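Local coordinates for N-terminal acetyltransferase-like protein (Chaetomium thermophilum, PDB 5NNP) that probably takes part in N-terminal acetyl transfer as the TPR-type auxiliary subunit of a NatA-like complex, at residues R116-L121 with V132-N137; E110-Q115 with L139-Q144. One frame throughout, in Å; residues are numbered along the deposited sequence.

Contact 1: R116-L121 with V132-N137; sequences RDLAVL and VQSRLN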
loop_
_atom_site.group_PDB
_atom_site.type_symbol
_atom_site.label_atom_id
_atom_site.label_comp_id
_atom_site.label_asym_id
_atom_site.label_seq_id
_atom_site.Cartn_x
_atom_site.Cartn_y
_atom_site.Cartn_z
ATOM N N ARG A 116 -25.311 -14.325 3.451
ATOM C CA ARG A 116 -24.599 -13.208 2.836
ATOM C C ARG A 116 -23.480 -12.707 3.743
ATOM O O ARG A 116 -22.349 -12.521 3.298
ATOM C CB ARG A 116 -25.573 -12.077 2.513
ATOM C CG ARG A 116 -24.980 -10.908 1.772
ATOM C CD ARG A 116 -26.083 -9.970 1.286
ATOM N NE ARG A 116 -27.105 -9.710 2.305
ATOM C CZ ARG A 116 -27.082 -8.675 3.146
ATOM N NH1 ARG A 116 -26.082 -7.799 3.092
ATOM N NH2 ARG A 116 -28.054 -8.512 4.042
ATOM N N ASP A 117 -23.799 -12.531 5.021
ATOM C CA ASP A 117 -22.889 -11.916 5.968
ATOM C C ASP A 117 -21.791 -12.863 6.391
ATOM O O ASP A 117 -20.644 -12.450 6.572
ATOM C CB ASP A 117 -23.666 -11.403 7.166
ATOM C CG ASP A 117 -24.527 -10.200 6.812
ATOM O OD1 ASP A 117 -24.135 -9.433 5.908
ATOM O OD2 ASP A 117 -25.598 -10.021 7.423
ATOM N N LEU A 118 -22.132 -14.140 6.500
ATOM C CA LEU A 118 -21.154 -15.176 6.809
ATOM C C LEU A 118 -20.099 -15.312 5.710
ATOM O O LEU A 118 -18.909 -15.444 5.975
ATOM C CB LEU A 118 -21.864 -16.518 7.013
ATOM C CG LEU A 118 -20.976 -17.751 7.046
ATOM C CD1 LEU A 118 -20.166 -17.781 8.332
ATOM C CD2 LEU A 118 -21.820 -19.003 6.895
ATOM N N ALA A 119 -20.551 -15.296 4.468
ATOM C CA ALA A 119 -19.658 -15.473 3.339
ATOM C C ALA A 119 -18.615 -14.368 3.333
ATOM O O ALA A 119 -17.432 -14.607 3.061
ATOM C CB ALA A 119 -20.448 -15.475 2.030
ATOM N N VAL A 120 -19.075 -13.155 3.631
ATOM C CA VAL A 120 -18.190 -12.003 3.681
ATOM C C VAL A 120 -17.149 -12.230 4.774
ATOM O O VAL A 120 -15.955 -12.133 4.532
ATOM C CB VAL A 120 -18.964 -10.686 3.940
ATOM C CG1 VAL A 120 -18.003 -9.571 4.191
ATOM C CG2 VAL A 120 -19.886 -10.356 2.759
ATOM N N LEU A 121 -17.617 -12.564 5.970
ATOM C CA LEU A 121 -16.735 -12.832 7.102
ATOM C C LEU A 121 -15.720 -13.923 6.775
ATOM O O LEU A 121 -14.538 -13.822 7.126
ATOM C CB LEU A 121 -17.557 -13.220 8.340
ATOM C CG LEU A 121 -18.384 -12.132 9.035
ATOM C CD1 LEU A 121 -19.420 -12.748 9.929
ATOM C CD2 LEU A 121 -17.489 -11.208 9.854
ATOM N N VAL A 132 -16.006 -21.018 -0.354
ATOM C CA VAL A 132 -16.447 -21.795 -1.488
ATOM C C VAL A 132 -17.841 -22.377 -1.244
ATOM O O VAL A 132 -18.748 -22.203 -2.057
ATOM C CB VAL A 132 -15.462 -22.934 -1.793
ATOM C CG1 VAL A 132 -16.104 -23.985 -2.713
ATOM C CG2 VAL A 132 -14.189 -22.374 -2.390
ATOM N N GLN A 133 -18.012 -23.077 -0.133
ATOM C CA GLN A 133 -19.320 -23.625 0.193
ATOM C C GLN A 133 -20.407 -22.543 0.177
ATOM O O GLN A 133 -21.484 -22.725 -0.404
ATOM C CB GLN A 133 -19.277 -24.304 1.557
ATOM C CG GLN A 133 -20.490 -25.162 1.849
ATOM C CD GLN A 133 -20.421 -25.800 3.225
ATOM O OE1 GLN A 133 -19.371 -25.799 3.870
ATOM N NE2 GLN A 133 -21.544 -26.340 3.683
ATOM N N SER A 134 -20.113 -21.408 0.807
ATOM C CA SER A 134 -21.056 -20.300 0.843
ATOM C C SER A 134 -21.476 -19.831 -0.555
ATOM O O SER A 134 -22.660 -19.666 -0.837
ATOM C CB SER A 134 -20.458 -19.132 1.620
ATOM O OG SER A 134 -20.538 -19.386 3.000
ATOM N N ARG A 135 -20.498 -19.616 -1.423
ATOM C CA ARG A 135 -20.776 -19.096 -2.751
ATOM C C ARG A 135 -21.520 -20.102 -3.594
ATOM O O ARG A 135 -22.386 -19.724 -4.391
ATOM C CB ARG A 135 -19.489 -18.687 -3.454
ATOM C CG ARG A 135 -18.921 -17.442 -2.880
ATOM C CD ARG A 135 -20.024 -16.411 -2.789
ATOM N NE ARG A 135 -19.489 -15.154 -2.294
ATOM C CZ ARG A 135 -20.100 -13.981 -2.406
ATOM N NH1 ARG A 135 -19.510 -12.883 -1.920
ATOM N NH2 ARG A 135 -21.290 -13.909 -2.999
ATOM N N LEU A 136 -21.179 -21.376 -3.425
ATOM C CA LEU A 136 -21.876 -22.443 -4.145
ATOM C C LEU A 136 -23.351 -22.415 -3.757
ATOM O O LEU A 136 -24.244 -22.536 -4.588
ATOM C CB LEU A 136 -21.260 -23.806 -3.844
ATOM C CG LEU A 136 -21.817 -25.044 -4.540
ATOM C CD1 LEU A 136 -21.909 -24.813 -6.038
ATOM C CD2 LEU A 136 -20.911 -26.228 -4.235
ATOM N N ASN A 137 -23.585 -22.209 -2.473
ATOM C CA ASN A 137 -24.917 -22.067 -1.951
ATOM C C ASN A 137 -25.635 -20.859 -2.492
ATOM O O ASN A 137 -26.764 -20.953 -2.953
ATOM C CB ASN A 137 -24.851 -21.976 -0.448
ATOM C CG ASN A 137 -25.563 -23.080 0.197
ATOM O OD1 ASN A 137 -25.027 -24.179 0.317
ATOM N ND2 ASN A 137 -26.793 -22.827 0.608
#
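S134 and A119 bring two consecutive helices together, with their CA atoms 5.6 Å apart. The axes of the two segments approach to 9.3 Å and run roughly antiparallel, at 146° between their N-to-C directions, and the two small side chains meet where they face each other. CB of S134 rests on CB of A119 at 3.7 Å, a methyl-to-methylene contact in which each CB is directed at the opposite helix. OG of S134, set beside its own backbone N and anti to the carbonyl carbon (chi1 -77°), lies 4.0 Å from CA of A119. Roughly at right angles to that approach comes L118, whose CD2 stands 4.1 Å from OG of S134 even though the root of that leucine does not face the partner helix. The hydroxyl is therefore bordered by apolar groups but is not left without polar partners: it is hydrogen-bonded to OE1 of Q122, one turn further along helix 112-124, and more weakly to G130 O and Q115 NE2.

Next along the helix, R135 adds a longer, looser contact. Its chain turns at chi1 and chi2 and then extends, carrying NE to 4.4 Å from CB of A119. The guanidinium meets this methyl obliquely, and its NH1 is hydrogen-bonded to OH of Y131, which ties the polar end back to its own helix.

Such a close pairing of small residues between antiparallel neighbours is consistent with the helical hairpins of TPR solenoids. On the side of helix 128-141, V132 and R135 pack against helix 146-159; R135 and V120 also reach helix 527-534, while L121 lies against helix 94-107.

Contact 2: E110-Q115 with L139-Q144; sequences ESHQIQ and LKARPQ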
loop_
_atom_site.group_PDB
_atom_site.type_symbol
_atom_site.label_atom_id
_atom_site.label_comp_id
_atom_site.label_asym_id
_atom_site.label_seq_id
_atom_site.Cartn_x
_atom_site.Cartn_y
_atom_site.Cartn_z
ATOM N N GLU A 110 -32.739 -20.887 5.049
ATOM C CA GLU A 110 -33.426 -20.011 4.123
ATOM C C GLU A 110 -32.974 -18.559 4.232
ATOM O O GLU A 110 -33.272 -17.745 3.364
ATOM C CB GLU A 110 -34.936 -20.077 4.345
ATOM C CG GLU A 110 -35.544 -21.458 4.201
ATOM C CD GLU A 110 -35.381 -22.307 5.458
ATOM O OE1 GLU A 110 -35.877 -23.458 5.454
ATOM O OE2 GLU A 110 -34.761 -21.822 6.440
ATOM N N SER A 111 -32.263 -18.225 5.296
ATOM C CA SER A 111 -31.886 -16.829 5.530
ATOM C C SER A 111 -30.809 -16.292 4.585
ATOM O O SER A 111 -29.632 -16.565 4.766
ATOM C CB SER A 111 -31.399 -16.646 6.955
ATOM O OG SER A 111 -30.906 -15.337 7.100
ATOM N N HIS A 112 -31.211 -15.508 3.598
ATOM C CA HIS A 112 -30.254 -14.938 2.663
ATOM C C HIS A 112 -29.320 -13.955 3.347
ATOM O O HIS A 112 -28.169 -13.814 2.934
ATOM C CB HIS A 112 -30.970 -14.258 1.489
ATOM C CG HIS A 112 -31.541 -15.227 0.499
ATOM N ND1 HIS A 112 -32.512 -16.147 0.835
ATOM C CD2 HIS A 112 -31.253 -15.447 -0.806
ATOM C CE1 HIS A 112 -32.807 -16.880 -0.223
ATOM N NE2 HIS A 112 -32.057 -16.476 -1.232
ATOM N N GLN A 113 -29.807 -13.284 4.392
ATOM C CA GLN A 113 -28.990 -12.302 5.090
ATOM C C GLN A 113 -27.858 -12.979 5.860
ATOM O O GLN A 113 -26.705 -12.520 5.857
ATOM C CB GLN A 113 -29.831 -11.469 6.047
ATOM C CG GLN A 113 -29.008 -10.484 6.868
ATOM C CD GLN A 113 -29.795 -9.854 8.007
ATOM O OE1 GLN A 113 -30.803 -10.402 8.470
ATOM N NE2 GLN A 113 -29.343 -8.689 8.458
ATOM N N ILE A 114 -28.203 -14.067 6.535
ATOM C CA ILE A 114 -27.223 -14.775 7.329
ATOM C C ILE A 114 -26.139 -15.364 6.429
ATOM O O ILE A 114 -24.948 -15.271 6.748
ATOM C CB ILE A 114 -27.893 -15.863 8.190
ATOM C CG1 ILE A 114 -28.730 -15.188 9.287
ATOM C CG2 ILE A 114 -26.856 -16.795 8.793
ATOM C CD1 ILE A 114 -29.522 -16.139 10.165
ATOM N N GLN A 115 -26.541 -15.935 5.297
ATOM C CA GLN A 115 -25.587 -16.539 4.363
ATOM C C GLN A 115 -24.712 -15.476 3.736
ATOM O O GLN A 115 -23.522 -15.693 3.509
ATOM C CB GLN A 115 -26.310 -17.330 3.262
ATOM C CG GLN A 115 -25.400 -17.829 2.128
ATOM C CD GLN A 115 -24.371 -18.871 2.598
ATOM O OE1 GLN A 115 -24.572 -20.064 2.431
ATOM N NE2 GLN A 115 -23.270 -18.411 3.191
ATOM N N LEU A 139 -24.943 -19.210 -5.158
ATOM C CA LEU A 139 -25.137 -19.434 -6.589
ATOM C C LEU A 139 -26.329 -20.366 -6.870
ATOM O O LEU A 139 -27.089 -20.181 -7.827
ATOM C CB LEU A 139 -23.855 -20.006 -7.197
ATOM C CG LEU A 139 -23.940 -20.495 -8.643
ATOM C CD1 LEU A 139 -24.306 -19.362 -9.597
ATOM C CD2 LEU A 139 -22.641 -21.176 -9.068
ATOM N N LYS A 140 -26.493 -21.375 -6.030
ATOM C CA LYS A 140 -27.607 -22.295 -6.184
ATOM C C LYS A 140 -28.917 -21.551 -5.991
ATOM O O LYS A 140 -29.914 -21.819 -6.662
ATOM C CB LYS A 140 -27.481 -23.437 -5.187
ATOM C CG LYS A 140 -27.950 -24.744 -5.703
ATOM C CD LYS A 140 -27.646 -25.847 -4.710
ATOM C CE LYS A 140 -28.016 -25.416 -3.310
ATOM N NZ LYS A 140 -27.963 -26.542 -2.347
ATOM N N ALA A 141 -28.905 -20.600 -5.072
ATOM C CA ALA A 141 -30.107 -19.858 -4.739
ATOM C C ALA A 141 -30.455 -18.804 -5.788
ATOM O O ALA A 141 -31.631 -18.540 -6.031
ATOM C CB ALA A 141 -29.956 -19.220 -3.382
ATOM N N ARG A 142 -29.439 -18.198 -6.403
ATOM C CA ARG A 142 -29.666 -17.136 -7.383
ATOM C C ARG A 142 -28.725 -17.237 -8.603
ATOM O O ARG A 142 -27.857 -16.384 -8.812
ATOM C CB ARG A 142 -29.515 -15.767 -6.709
ATOM C CG ARG A 142 -30.510 -15.489 -5.602
ATOM C CD ARG A 142 -31.889 -15.227 -6.171
ATOM N NE ARG A 142 -32.874 -14.908 -5.138
ATOM C CZ ARG A 142 -33.723 -15.785 -4.605
ATOM N NH1 ARG A 142 -33.722 -17.054 -5.004
ATOM N NH2 ARG A 142 -34.579 -15.393 -3.671
ATOM N N PRO A 143 -28.914 -18.271 -9.429
ATOM C CA PRO A 143 -28.046 -18.555 -10.584
ATOM C C PRO A 143 -28.348 -17.721 -11.835
ATOM O O PRO A 143 -27.672 -17.849 -12.853
ATOM C CB PRO A 143 -28.326 -20.032 -10.865
ATOM C CG PRO A 143 -29.784 -20.200 -10.461
ATOM C CD PRO A 143 -29.985 -19.273 -9.268
ATOM N N GLN A 144 -29.368 -16.883 -11.784
ATOM C CA GLN A 144 -29.660 -16.063 -12.941
ATOM C C GLN A 144 -28.766 -14.828 -12.919
ATOM O O GLN A 144 -28.672 -14.119 -13.914
ATOM C CB GLN A 144 -31.141 -15.678 -12.988
ATOM C CG GLN A 144 -31.588 -14.716 -11.884
ATOM C CD GLN A 144 -31.664 -15.360 -10.499
ATOM O OE1 GLN A 144 -31.373 -16.547 -10.326
ATOM N NE2 GLN A 144 -32.063 -14.569 -9.504
#
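The backbones come nearest at H112 and A141, whose CA atoms are 8.9 Å apart where the first turn of helix 112-124 faces the last turn of helix 128-141. The side chains bridge this gap, and the imidazole of H112 does most of the work. Its NE2 comes within 4.1 Å of the methyl CB of A141 and also lies over one face of the R142 guanidinium, displaced toward the rim, at 3.7 Å from NH2 of R142. The two flat groups are inclined at 36°, and the side chains cross at nearly a right angle; no hydrogen bond links them.

Each group is held from its own side. ND1 of H112 donates to O of E110 at 3.1 Å, a bent bond that reaches back to the residues just before the helix and limits rotation of the ring. With ND1 acting as donor, NE2 is the atom turned toward the arginine, whose positive charge would probably disfavour a second proton on the ring. R142 has already left helical backbone angles, and its chain bends at chi2 (-73°), folding the guanidinium back so that NH1 donates to O of A141 at 2.8 Å from above the carbonyl plane. The arginine thus covers the carbonyl of the last residue of helix 128-141. At the facing end, S111 is the N-cap of helix 112-124, its OG accepting from N of I114 at 3.0 Å.

This is a surface contact at the ends of the hairpin. Deeper in, I114 packs on helices 78-90 and 94-107, whereas L139 is covered by helix 146-159, and beyond the helix end P143 O is hydrogen-bonded to W149 NE1.

In the fold
Following the chain from the N terminus, residues 110-115 enter helix 112-124 and supply the first half of contact 2; 116-121 continue the same helix into contact 1. After the turn to helix 128-141, residues 132-137 close the shorter loop of contact 1, and 139-144 then close the longer one, so contact 1 is nested inside contact 2. Their centres are about 9 Å apart, and Q115 joins them, its side chain also packing on N137, where OE1 of Q115 meets CB of N137. Together they zip one helical hairpin of the all-helical array from its buried middle to its exposed end, between helix 94-107 and helix 146-159.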